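Probable glucarate dehydratase (Mycobacterium smegmatis str. MC2 155, PDB 3VDG) probably acts as a metal-dependent lyase of the enolase superfamily that dehydrates glucarate. Local coordinates at residues Pro168-Leu173 with Pro240-Pro245; Phe174-Ala179 with Trp373-Glu378; Arg203-Tyr208 with Ala234-His239; Ala227-Leu232 with Gly263-Leu268. One frame throughout, in Å; residues are numbered along the deposited sequence.

Contact 1 (Pro168-Leu173 with Pro240-Pro245); sequences PFSAYL and PLRLDP. With NA (sodium ion), chain C.
Ser170 and Arg242 meet across two strands of one sheet that are not direct neighbours: the nearest pair of CA atoms, Ser170 CA and Pro240 CA, is 9.0 Å apart, and strand 213-216 runs between them. At that spacing only side chains can meet, and the two segments bury just 91 Å² against each other. Arg242 reaches over with a chain extended from CG to NE, its CG anti to the carbonyl carbon (chi1 -55°). Its NH1 stops 3.7 Å from Ser170 OG, which approaches the guanidinium obliquely, a polar contact rather than a bond. The guanidinium is held by other partners: Glu266 and Asp370 form salt bridges with NE and NH1, and the carbonyl of Ala368 takes a hydrogen bond from NH2.

The second meeting is at the metal. Tyr172 OH lies 4.2 Å from Asp244 OD2, with the ring and carboxylate planes 33° apart. Lys216 NZ hydrogen-bonds to both oxygens and so bridges the pair. OD2 of Asp244 also binds the sodium ion at 2.4 Å. On the other branch, Asp244 OD1 accepts a hydrogen bond of 2.8 Å from water 1. That water is itself a ligand of the metal. Glu269 and Asn292 complete the protein part of this site.

All four touching residues are buried, on the metal side of the sheet. On its other side Leu173 and Leu241 pack against strand 213-216 and helix 222-235, and Leu173 also meets helix 194-208, as expected for the wall of a beta/alpha barrel.

Contact 2 (Phe174-Ala179 with Trp373-Glu378); sequences FYKWAA and WPWRHE
Phe174 turns its edge toward the face of Trp375 in an offset edge-to-face pair. The evidence is an 85° angle between the planes and 5.3 Å from the Phe174 ring centroid to that of the five-membered ring of Trp375. The touching is done by the CD1-CE1 side of the phenyl ring: Phe174 CD1 is 3.6 Å from Trp375 NE1, and Phe174 CE1 is 3.7 Å from the same nitrogen. That indole N-H donates to the carbonyl of Tyr172, which helps fix the rotation of the Trp375 ring.

Packing is looser at the six-membered end of the indole. There Lys176 CD lies 4.0 Å from Trp375 CZ3, approaching obliquely. Bends at the last two torsions of the lysine fold the ammonium back to the backbone of the next residue, where Lys176 NZ donates to Trp177 O at 2.8 Å; Asp186 and the carbonyl of Gly189 are its further partners. The aliphatic part of the lysine therefore serves the indole and the charged end serves the loop.

Toward the more exposed end of 373-378, Arg376 reinforces the 3-10 segment 373-375: its NE donates almost straight (177°) to Trp373 O, which also accepts from Arg376 N, and its guanidinium lies over one face of the Trp373 ring.

Phe174 also stacks on Tyr172, and its side chain is about 4 Å from a bound acetate, probably from the crystallisation liquor. The arrangement joins the loop following strand 166-174 to the loop before strand 388-389, probably beside the mouth of the barrel pocket, as in other enolase-superfamily members.

Contact 3 (Arg203-Tyr208 with Ala234-His239); sequences RMIDEY and AAFPDH
Ile205 spans the gap between helix 194-208 and the end of helix 222-235, and nearly all of the contact rests on the tip of its longer branch. The backbones stay well apart, with Ile205 CA and Phe236 CA 10.1 Å from each other, the nearest such pair. From CB the chain divides. CG2 lies anti to the backbone N and finds no partner within 4.2 Å in 234-239. CG1 is anti to the carbonyl carbon (chi1 -70°) and packs near Ala171 of strand 166-174, while the extended chi2 of 163° carries CD1 outward.

CD1 arrives over one face of the Phe236 ring, displaced toward its rim. It is 3.7 Å from Phe236 CE1 and 4.1 Å from the ring centroid, 24° off the normal, which identifies a CH-pi contact. The same methyl lies 4.1 Å from His239 NE2, meeting the imidazole obliquely. One carbon is therefore shared by two rings, and these also touch each other: Phe236 CD1 stands 4.0 Å above the His239 ring plane.

Both rings are brought together by the type I turn from Phe236 to His239, closed by a bond of 3.2 Å from His239 N to Phe236 O. All three side chains also touch Ile213. The arrangement is that of adjacent outer helices packed over a strand in a beta/alpha barrel, with the turn leading from helix 222-235 into strand 241-244.

Contact 4 (Ala227-Leu232 with Gly263-Leu268); sequences AAVEAL and GVLEYL
Val229, Val264 and Leu265 carry this contact, which lies in the outer layer of the beta/alpha barrel, where helix 222-235 meets the loop leading into strand 267-269. Val229 loses 47 Å² of surface to the other segment, Val264 loses 43 Å² and Leu265 loses 25 Å². The backbones come fairly close, Glu230 CA lying 7.7 Å from Val264 CA.

A single methyl of Val229 does the work. CG1, placed anti to the backbone N (chi1 171°), points at the loop and touches both hydrophobic residues there. Val264 offers its own CG1 from a chain that crosses Val229 obliquely. Leu265, whose CB does not aim at the helix, brings only CD2 into play, and its side chain crosses Val229 at about a right angle. No hydrogen bond joins the two segments, so van der Waals contact holds them directly together.

Leu241 of the intervening strand 241-244 touches both Val229 and Val264, and Leu265 rests on Leu243, which ties the helix and the loop to the sheet. At the exposed margin Glu230 comes near Val264 only with its carboxylate. The inner part is tighter: Val229 CG1 sits 3.8 Å from Val264 CG1 and 4.0 Å from Leu265 CD2.

The first segments of contacts 1, 2, 3 and 4 follow that order along the chain. Contact 3 is nested within the loop closed by contact 1, and contacts 3 and 4 both lie within that closed by contact 2. Contacts 1 and 4 have centres about 10 Å apart and reach the same sheet through neighbouring strands 241-244 and 267-269; Leu241 O and Glu266 N probably hydrogen-bond between them. Contacts 3 and 4, about 13 Å apart by centres, share helix 222-235. Met204 of helix 194-208 packs against both contact 1 and contact 2. Metal site, probable pocket rim and outer helices thus belong to one continuous stretch of barrel wall.

Contact 1 (Pro168-Leu173 with Pro240-Pro245)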
# COMPACT_ATOMS: atom_id res chain seq x y z
N PRO A 168 9.46 -19.48 3.54
CA PRO A 168 10.84 -19.97 3.66
C PRO A 168 11.74 -18.96 4.37
O PRO A 168 11.61 -17.75 4.15
CB PRO A 168 11.28 -20.17 2.19
CG PRO A 168 10.42 -19.24 1.41
CD PRO A 168 9.09 -19.19 2.14
N PHE A 169 12.63 -19.46 5.23
CA PHE A 169 13.56 -18.64 5.96
C PHE A 169 14.99 -19.07 5.64
O PHE A 169 15.23 -20.18 5.13
CB PHE A 169 13.33 -18.75 7.46
CG PHE A 169 12.09 -18.04 7.93
CD1 PHE A 169 12.17 -16.77 8.49
CD2 PHE A 169 10.85 -18.64 7.80
CE1 PHE A 169 11.02 -16.10 8.92
CE2 PHE A 169 9.70 -17.99 8.23
CZ PHE A 169 9.78 -16.72 8.79
N SER A 170 15.94 -18.19 5.95
CA SER A 170 17.36 -18.51 5.72
C SER A 170 18.04 -18.93 7.02
O SER A 170 17.54 -18.67 8.12
CB SER A 170 18.09 -17.31 5.13
OG SER A 170 17.99 -16.21 6.02
N ALA A 171 19.19 -19.60 6.88
CA ALA A 171 20.08 -19.92 8.00
C ALA A 171 20.93 -18.66 8.23
O ALA A 171 21.67 -18.24 7.33
CB ALA A 171 20.98 -21.08 7.59
N TYR A 172 20.84 -18.07 9.41
CA TYR A 172 21.53 -16.81 9.70
C TYR A 172 22.81 -17.13 10.48
O TYR A 172 22.76 -17.32 11.69
CB TYR A 172 20.61 -15.90 10.52
CG TYR A 172 20.93 -14.41 10.44
CD1 TYR A 172 22.23 -13.98 10.16
CD2 TYR A 172 19.95 -13.45 10.66
CE1 TYR A 172 22.54 -12.62 10.09
CE2 TYR A 172 20.25 -12.09 10.58
CZ TYR A 172 21.54 -11.69 10.31
OH TYR A 172 21.84 -10.35 10.23
N LEU A 173 23.94 -17.24 9.78
CA LEU A 173 25.23 -17.63 10.36
C LEU A 173 26.02 -16.43 10.90
O LEU A 173 25.99 -15.34 10.32
CB LEU A 173 26.09 -18.33 9.27
CG LEU A 173 25.42 -19.47 8.49
CD1 LEU A 173 26.41 -20.20 7.58
CD2 LEU A 173 24.75 -20.47 9.44
N PRO A 240 21.12 -20.76 -2.03
CA PRO A 240 21.44 -19.35 -2.24
C PRO A 240 22.20 -18.80 -1.03
O PRO A 240 21.93 -19.21 0.11
CB PRO A 240 20.06 -18.69 -2.38
CG PRO A 240 19.17 -19.80 -2.87
CD PRO A 240 19.67 -21.02 -2.14
N LEU A 241 23.14 -17.89 -1.29
CA LEU A 241 24.03 -17.34 -0.25
C LEU A 241 23.96 -15.82 -0.25
O LEU A 241 23.84 -15.18 -1.29
CB LEU A 241 25.50 -17.74 -0.52
CG LEU A 241 25.83 -19.24 -0.57
CD1 LEU A 241 27.30 -19.43 -0.87
CD2 LEU A 241 25.46 -19.94 0.74
N ARG A 242 24.07 -15.24 0.94
CA ARG A 242 24.09 -13.79 1.06
C ARG A 242 25.16 -13.43 2.05
O ARG A 242 25.44 -14.19 2.97
CB ARG A 242 22.77 -13.29 1.63
CG ARG A 242 21.55 -13.75 0.86
CD ARG A 242 20.40 -13.80 1.85
NE ARG A 242 19.20 -14.29 1.20
CZ ARG A 242 18.02 -14.37 1.80
NH1 ARG A 242 17.88 -14.01 3.08
NH2 ARG A 242 16.99 -14.83 1.12
N LEU A 243 25.74 -12.25 1.87
CA LEU A 243 26.77 -11.78 2.78
C LEU A 243 26.40 -10.36 3.19
O LEU A 243 25.96 -9.56 2.37
CB LEU A 243 28.13 -11.79 2.06
CG LEU A 243 29.37 -11.22 2.77
CD1 LEU A 243 29.63 -11.96 4.07
CD2 LEU A 243 30.58 -11.31 1.83
N ASP A 244 26.59 -10.05 4.47
CA ASP A 244 26.17 -8.76 5.02
C ASP A 244 27.20 -8.26 6.02
O ASP A 244 27.23 -8.71 7.17
CB ASP A 244 24.83 -8.95 5.72
CG ASP A 244 24.39 -7.72 6.49
OD1 ASP A 244 24.93 -6.60 6.28
OD2 ASP A 244 23.47 -7.87 7.32
N PRO A 245 28.08 -7.35 5.59
CA PRO A 245 29.09 -6.86 6.53
C PRO A 245 28.65 -5.58 7.24
O PRO A 245 29.51 -4.89 7.81
CB PRO A 245 30.27 -6.55 5.62
CG PRO A 245 29.60 -6.03 4.38
CD PRO A 245 28.34 -6.87 4.22
NA NA C . 21.32 -6.90 6.70
O HOH W 1 22.70 -4.99 6.87
O HOH W 2 20.80 -7.76 8.77

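Contact 2 (Phe174-Ala179 with Trp373-Glu378)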
# COMPACT_ATOMS: atom_id res chain seq x y z
N PHE A 174 26.73 -16.64 12.01
CA PHE A 174 27.55 -15.60 12.64
C PHE A 174 28.90 -16.21 13.05
O PHE A 174 28.97 -17.32 13.55
CB PHE A 174 26.92 -15.14 13.95
CG PHE A 174 25.72 -14.24 13.78
CD1 PHE A 174 24.46 -14.77 13.52
CD2 PHE A 174 25.85 -12.87 13.95
CE1 PHE A 174 23.35 -13.95 13.40
CE2 PHE A 174 24.74 -12.03 13.84
CZ PHE A 174 23.49 -12.58 13.56
N TYR A 175 29.97 -15.45 12.86
CA TYR A 175 31.18 -15.72 13.63
C TYR A 175 30.80 -15.54 15.10
O TYR A 175 30.02 -14.64 15.43
CB TYR A 175 32.26 -14.70 13.23
CG TYR A 175 32.71 -14.88 11.79
CD1 TYR A 175 33.51 -15.96 11.42
CD2 TYR A 175 32.30 -14.00 10.80
CE1 TYR A 175 33.92 -16.13 10.11
CE2 TYR A 175 32.70 -14.15 9.49
CZ TYR A 175 33.52 -15.22 9.15
OH TYR A 175 33.94 -15.38 7.85
N LYS A 176 31.32 -16.39 15.99
CA LYS A 176 30.98 -16.30 17.40
C LYS A 176 32.09 -16.88 18.27
O LYS A 176 32.79 -17.81 17.86
CB LYS A 176 29.65 -17.05 17.71
CG LYS A 176 29.71 -18.55 17.46
CD LYS A 176 28.36 -19.26 17.65
CE LYS A 176 27.88 -19.21 19.09
NZ LYS A 176 28.85 -19.84 20.03
N TRP A 177 32.24 -16.35 19.48
CA TRP A 177 33.06 -17.00 20.50
C TRP A 177 32.38 -18.25 20.97
O TRP A 177 31.21 -18.45 20.69
CB TRP A 177 33.24 -16.10 21.70
CG TRP A 177 33.89 -14.78 21.43
CD1 TRP A 177 34.79 -14.44 20.41
CD2 TRP A 177 33.74 -13.56 22.22
NE1 TRP A 177 35.18 -13.13 20.53
CE2 TRP A 177 34.58 -12.55 21.60
CE3 TRP A 177 33.00 -13.22 23.35
CZ2 TRP A 177 34.66 -11.26 22.09
CZ3 TRP A 177 33.09 -11.92 23.84
CH2 TRP A 177 33.90 -10.96 23.22
N ALA A 178 33.11 -19.08 21.72
CA ALA A 178 32.55 -20.33 22.22
C ALA A 178 31.56 -20.06 23.35
O ALA A 178 30.62 -20.81 23.55
CB ALA A 178 33.67 -21.24 22.72
N ALA A 179 31.80 -18.98 24.09
CA ALA A 179 31.06 -18.73 25.32
C ALA A 179 31.14 -17.27 25.62
O ALA A 179 32.07 -16.61 25.19
CB ALA A 179 31.67 -19.52 26.47
N TRP A 373 15.86 -17.02 14.78
CA TRP A 373 15.25 -18.13 15.54
C TRP A 373 16.18 -19.20 16.12
O TRP A 373 16.03 -19.58 17.28
CB TRP A 373 14.17 -18.81 14.71
CG TRP A 373 13.16 -19.54 15.56
CD1 TRP A 373 12.97 -20.92 15.66
CD2 TRP A 373 12.15 -18.95 16.44
NE1 TRP A 373 11.94 -21.21 16.53
CE2 TRP A 373 11.40 -20.07 17.03
CE3 TRP A 373 11.79 -17.64 16.78
CZ2 TRP A 373 10.36 -19.87 17.91
CZ3 TRP A 373 10.74 -17.47 17.69
CH2 TRP A 373 10.04 -18.56 18.24
N PRO A 374 17.10 -19.76 15.31
CA PRO A 374 17.95 -20.84 15.83
C PRO A 374 18.79 -20.42 17.04
O PRO A 374 19.23 -21.27 17.81
CB PRO A 374 18.87 -21.17 14.65
CG PRO A 374 18.11 -20.71 13.44
CD PRO A 374 17.38 -19.48 13.89
N TRP A 375 19.00 -19.12 17.21
CA TRP A 375 19.88 -18.63 18.26
C TRP A 375 19.21 -18.49 19.59
O TRP A 375 19.87 -18.22 20.58
CB TRP A 375 20.51 -17.30 17.86
CG TRP A 375 21.36 -17.47 16.62
CD1 TRP A 375 21.15 -16.93 15.36
CD2 TRP A 375 22.60 -18.26 16.51
NE1 TRP A 375 22.15 -17.32 14.49
CE2 TRP A 375 23.06 -18.11 15.13
CE3 TRP A 375 23.34 -19.04 17.38
CZ2 TRP A 375 24.20 -18.73 14.67
CZ3 TRP A 375 24.50 -19.66 16.91
CH2 TRP A 375 24.92 -19.51 15.58
N ARG A 376 17.89 -18.64 19.64
CA ARG A 376 17.22 -18.58 20.95
C ARG A 376 16.62 -19.94 21.28
O ARG A 376 16.57 -20.82 20.41
CB ARG A 376 16.24 -17.40 21.09
CG ARG A 376 15.24 -17.18 19.93
CD ARG A 376 13.97 -18.01 20.07
NE ARG A 376 14.12 -19.33 19.45
CZ ARG A 376 13.48 -20.41 19.85
NH1 ARG A 376 12.62 -20.35 20.87
NH2 ARG A 376 13.69 -21.56 19.24
N HIS A 377 16.21 -20.14 22.54
CA HIS A 377 15.57 -21.41 22.93
C HIS A 377 14.50 -21.17 23.96
O HIS A 377 14.10 -22.09 24.67
CB HIS A 377 16.60 -22.39 23.47
CG HIS A 377 17.36 -21.87 24.67
ND1 HIS A 377 18.54 -21.22 24.56
CD2 HIS A 377 17.04 -21.88 26.03
CE1 HIS A 377 18.96 -20.84 25.78
NE2 HIS A 377 18.04 -21.24 26.68
N GLU A 378 14.04 -19.92 24.07
CA GLU A 378 12.96 -19.52 24.98
C GLU A 378 11.88 -18.80 24.17
O GLU A 378 12.13 -18.37 23.04
CB GLU A 378 13.50 -18.59 26.09
CG GLU A 378 14.49 -19.29 27.04
CD GLU A 378 15.47 -18.35 27.73
OE1 GLU A 378 16.33 -17.74 27.04
OE2 GLU A 378 15.41 -18.22 28.97

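Contact 3 (Arg203-Tyr208 with Ala234-His239)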
# COMPACT_ATOMS: atom_id res chain seq x y z
N ARG A 203 24.98 -27.82 11.32
CA ARG A 203 24.20 -28.05 12.52
C ARG A 203 22.84 -27.36 12.38
O ARG A 203 21.81 -27.95 12.68
CB ARG A 203 24.94 -27.51 13.75
CG ARG A 203 24.31 -27.88 15.08
CD ARG A 203 25.22 -27.48 16.24
NE ARG A 203 24.77 -28.03 17.53
CZ ARG A 203 23.98 -27.40 18.39
NH1 ARG A 203 23.54 -26.17 18.13
NH2 ARG A 203 23.63 -27.98 19.53
N MET A 204 22.84 -26.12 11.90
CA MET A 204 21.60 -25.34 11.80
C MET A 204 20.67 -25.90 10.72
O MET A 204 19.45 -26.04 10.92
CB MET A 204 21.93 -23.88 11.51
CG MET A 204 20.82 -22.91 11.83
SD MET A 204 21.25 -21.22 11.33
CE MET A 204 22.37 -20.76 12.64
N ILE A 205 21.23 -26.25 9.58
CA ILE A 205 20.43 -26.76 8.48
C ILE A 205 19.91 -28.19 8.71
O ILE A 205 18.81 -28.53 8.26
CB ILE A 205 21.20 -26.66 7.16
CG1 ILE A 205 21.32 -25.18 6.76
CG2 ILE A 205 20.49 -27.46 6.08
CD1 ILE A 205 22.38 -24.92 5.71
N ASP A 206 20.67 -29.03 9.41
CA ASP A 206 20.16 -30.34 9.85
C ASP A 206 18.94 -30.17 10.73
O ASP A 206 18.00 -30.94 10.65
CB ASP A 206 21.22 -31.10 10.66
CG ASP A 206 22.32 -31.68 9.78
OD1 ASP A 206 22.16 -31.66 8.55
OD2 ASP A 206 23.34 -32.16 10.32
N GLU A 207 18.96 -29.16 11.60
CA GLU A 207 17.87 -28.97 12.55
C GLU A 207 16.65 -28.28 11.90
O GLU A 207 15.52 -28.68 12.14
CB GLU A 207 18.41 -28.22 13.78
CG GLU A 207 17.38 -27.61 14.72
CD GLU A 207 16.77 -28.61 15.67
OE1 GLU A 207 17.03 -29.83 15.53
OE2 GLU A 207 16.01 -28.17 16.56
N TYR A 208 16.87 -27.28 11.05
CA TYR A 208 15.77 -26.45 10.54
C TYR A 208 15.40 -26.66 9.08
O TYR A 208 14.27 -26.38 8.68
CB TYR A 208 16.05 -24.96 10.80
CG TYR A 208 16.00 -24.65 12.28
CD1 TYR A 208 14.81 -24.33 12.89
CD2 TYR A 208 17.15 -24.69 13.06
CE1 TYR A 208 14.74 -24.06 14.25
CE2 TYR A 208 17.09 -24.41 14.42
CZ TYR A 208 15.88 -24.09 15.00
OH TYR A 208 15.80 -23.81 16.35
N ALA A 234 30.80 -24.61 -1.46
CA ALA A 234 31.33 -25.97 -1.67
C ALA A 234 30.51 -26.99 -0.90
O ALA A 234 30.21 -28.07 -1.41
CB ALA A 234 32.80 -26.05 -1.28
N ALA A 235 30.16 -26.67 0.34
CA ALA A 235 29.40 -27.63 1.16
C ALA A 235 27.91 -27.72 0.80
O ALA A 235 27.28 -28.76 1.03
CB ALA A 235 29.57 -27.31 2.63
N PHE A 236 27.35 -26.64 0.25
CA PHE A 236 25.91 -26.50 -0.03
C PHE A 236 25.72 -25.92 -1.43
O PHE A 236 25.39 -24.74 -1.58
CB PHE A 236 25.26 -25.57 1.02
CG PHE A 236 25.41 -26.07 2.43
CD1 PHE A 236 24.55 -27.01 2.94
CD2 PHE A 236 26.44 -25.60 3.24
CE1 PHE A 236 24.69 -27.48 4.25
CE2 PHE A 236 26.58 -26.05 4.54
CZ PHE A 236 25.71 -27.00 5.05
N PRO A 237 25.95 -26.74 -2.47
CA PRO A 237 26.01 -26.27 -3.86
C PRO A 237 24.73 -25.61 -4.35
O PRO A 237 24.78 -24.78 -5.25
CB PRO A 237 26.26 -27.56 -4.66
CG PRO A 237 26.86 -28.51 -3.68
CD PRO A 237 26.24 -28.18 -2.36
N ASP A 238 23.60 -25.98 -3.77
CA ASP A 238 22.33 -25.49 -4.29
C ASP A 238 21.71 -24.37 -3.43
O ASP A 238 20.68 -23.82 -3.78
CB ASP A 238 21.34 -26.65 -4.44
CG ASP A 238 21.79 -27.66 -5.48
OD1 ASP A 238 22.25 -27.23 -6.56
OD2 ASP A 238 21.69 -28.88 -5.22
N HIS A 239 22.35 -24.04 -2.31
CA HIS A 239 21.82 -23.01 -1.42
C HIS A 239 22.15 -21.61 -1.87
O HIS A 239 23.31 -21.28 -2.08
CB HIS A 239 22.35 -23.21 -0.02
CG HIS A 239 21.68 -24.35 0.72
ND1 HIS A 239 21.69 -25.62 0.27
CD2 HIS A 239 20.98 -24.37 1.93
CE1 HIS A 239 21.03 -26.41 1.13
NE2 HIS A 239 20.59 -25.65 2.15

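Contact 4 (Ala227-Leu232 with Gly263-Leu268)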
# COMPACT_ATOMS: atom_id res chain seq x y z
N ALA A 227 36.37 -16.39 1.80
CA ALA A 227 36.73 -17.78 1.96
C ALA A 227 35.64 -18.57 2.66
O ALA A 227 35.37 -19.71 2.29
CB ALA A 227 38.06 -17.92 2.69
N ALA A 228 34.99 -17.99 3.68
CA ALA A 228 33.89 -18.69 4.32
C ALA A 228 32.74 -18.83 3.33
O ALA A 228 32.10 -19.88 3.26
CB ALA A 228 33.43 -17.97 5.59
N VAL A 229 32.48 -17.77 2.56
CA VAL A 229 31.41 -17.85 1.58
C VAL A 229 31.66 -19.00 0.58
O VAL A 229 30.78 -19.82 0.31
CB VAL A 229 31.15 -16.51 0.88
CG1 VAL A 229 30.18 -16.71 -0.27
CG2 VAL A 229 30.55 -15.51 1.88
N GLU A 230 32.88 -19.07 0.04
CA GLU A 230 33.21 -20.12 -0.92
C GLU A 230 33.15 -21.52 -0.31
O GLU A 230 32.76 -22.47 -0.98
CB GLU A 230 34.58 -19.89 -1.56
CG GLU A 230 34.88 -18.43 -1.80
CD GLU A 230 35.23 -18.13 -3.24
OE1 GLU A 230 34.58 -18.72 -4.14
OE2 GLU A 230 36.13 -17.30 -3.48
N ALA A 231 33.53 -21.65 0.96
CA ALA A 231 33.41 -22.93 1.64
C ALA A 231 31.95 -23.33 1.79
O ALA A 231 31.59 -24.51 1.67
CB ALA A 231 34.08 -22.89 3.01
N LEU A 232 31.09 -22.35 2.08
CA LEU A 232 29.66 -22.63 2.16
C LEU A 232 29.17 -23.11 0.81
O LEU A 232 28.39 -24.06 0.74
CB LEU A 232 28.87 -21.39 2.61
CG LEU A 232 29.08 -21.06 4.09
CD1 LEU A 232 28.63 -19.64 4.41
CD2 LEU A 232 28.35 -22.07 4.97
N GLY A 263 28.64 -14.58 -9.27
CA GLY A 263 28.04 -15.90 -9.49
C GLY A 263 27.89 -16.75 -8.24
O GLY A 263 27.39 -17.87 -8.31
N VAL A 264 28.31 -16.23 -7.09
CA VAL A 264 28.21 -16.98 -5.85
C VAL A 264 27.09 -16.46 -4.93
O VAL A 264 26.39 -17.26 -4.29
CB VAL A 264 29.55 -16.96 -5.07
CG1 VAL A 264 29.46 -17.81 -3.82
CG2 VAL A 264 30.70 -17.45 -5.95
N LEU A 265 26.91 -15.14 -4.88
CA LEU A 265 25.90 -14.53 -3.98
C LEU A 265 24.58 -14.27 -4.66
O LEU A 265 24.54 -13.80 -5.79
CB LEU A 265 26.40 -13.20 -3.41
CG LEU A 265 27.61 -13.22 -2.49
CD1 LEU A 265 27.93 -11.78 -2.08
CD2 LEU A 265 27.37 -14.09 -1.26
N GLU A 266 23.50 -14.55 -3.96
CA GLU A 266 22.18 -14.14 -4.39
C GLU A 266 22.03 -12.62 -4.28
O GLU A 266 21.49 -11.95 -5.17
CB GLU A 266 21.15 -14.85 -3.52
CG GLU A 266 19.72 -14.46 -3.80
CD GLU A 266 18.74 -15.36 -3.07
OE1 GLU A 266 18.72 -15.35 -1.81
OE2 GLU A 266 17.99 -16.06 -3.79
N TYR A 267 22.50 -12.04 -3.18
CA TYR A 267 22.68 -10.59 -3.15
C TYR A 267 23.74 -10.25 -2.11
O TYR A 267 24.10 -11.09 -1.31
CB TYR A 267 21.37 -9.82 -2.90
CG TYR A 267 20.53 -10.19 -1.66
CD1 TYR A 267 19.25 -10.71 -1.81
CD2 TYR A 267 20.99 -9.96 -0.37
CE1 TYR A 267 18.46 -11.02 -0.70
CE2 TYR A 267 20.22 -10.26 0.75
CZ TYR A 267 18.94 -10.79 0.58
OH TYR A 267 18.15 -11.10 1.68
N LEU A 268 24.23 -9.02 -2.16
CA LEU A 268 25.22 -8.52 -1.20
C LEU A 268 24.59 -7.38 -0.40
O LEU A 268 24.17 -6.39 -1.00
CB LEU A 268 26.44 -7.99 -1.98
CG LEU A 268 27.57 -7.35 -1.18
CD1 LEU A 268 28.20 -8.41 -0.29
CD2 LEU A 268 28.61 -6.78 -2.14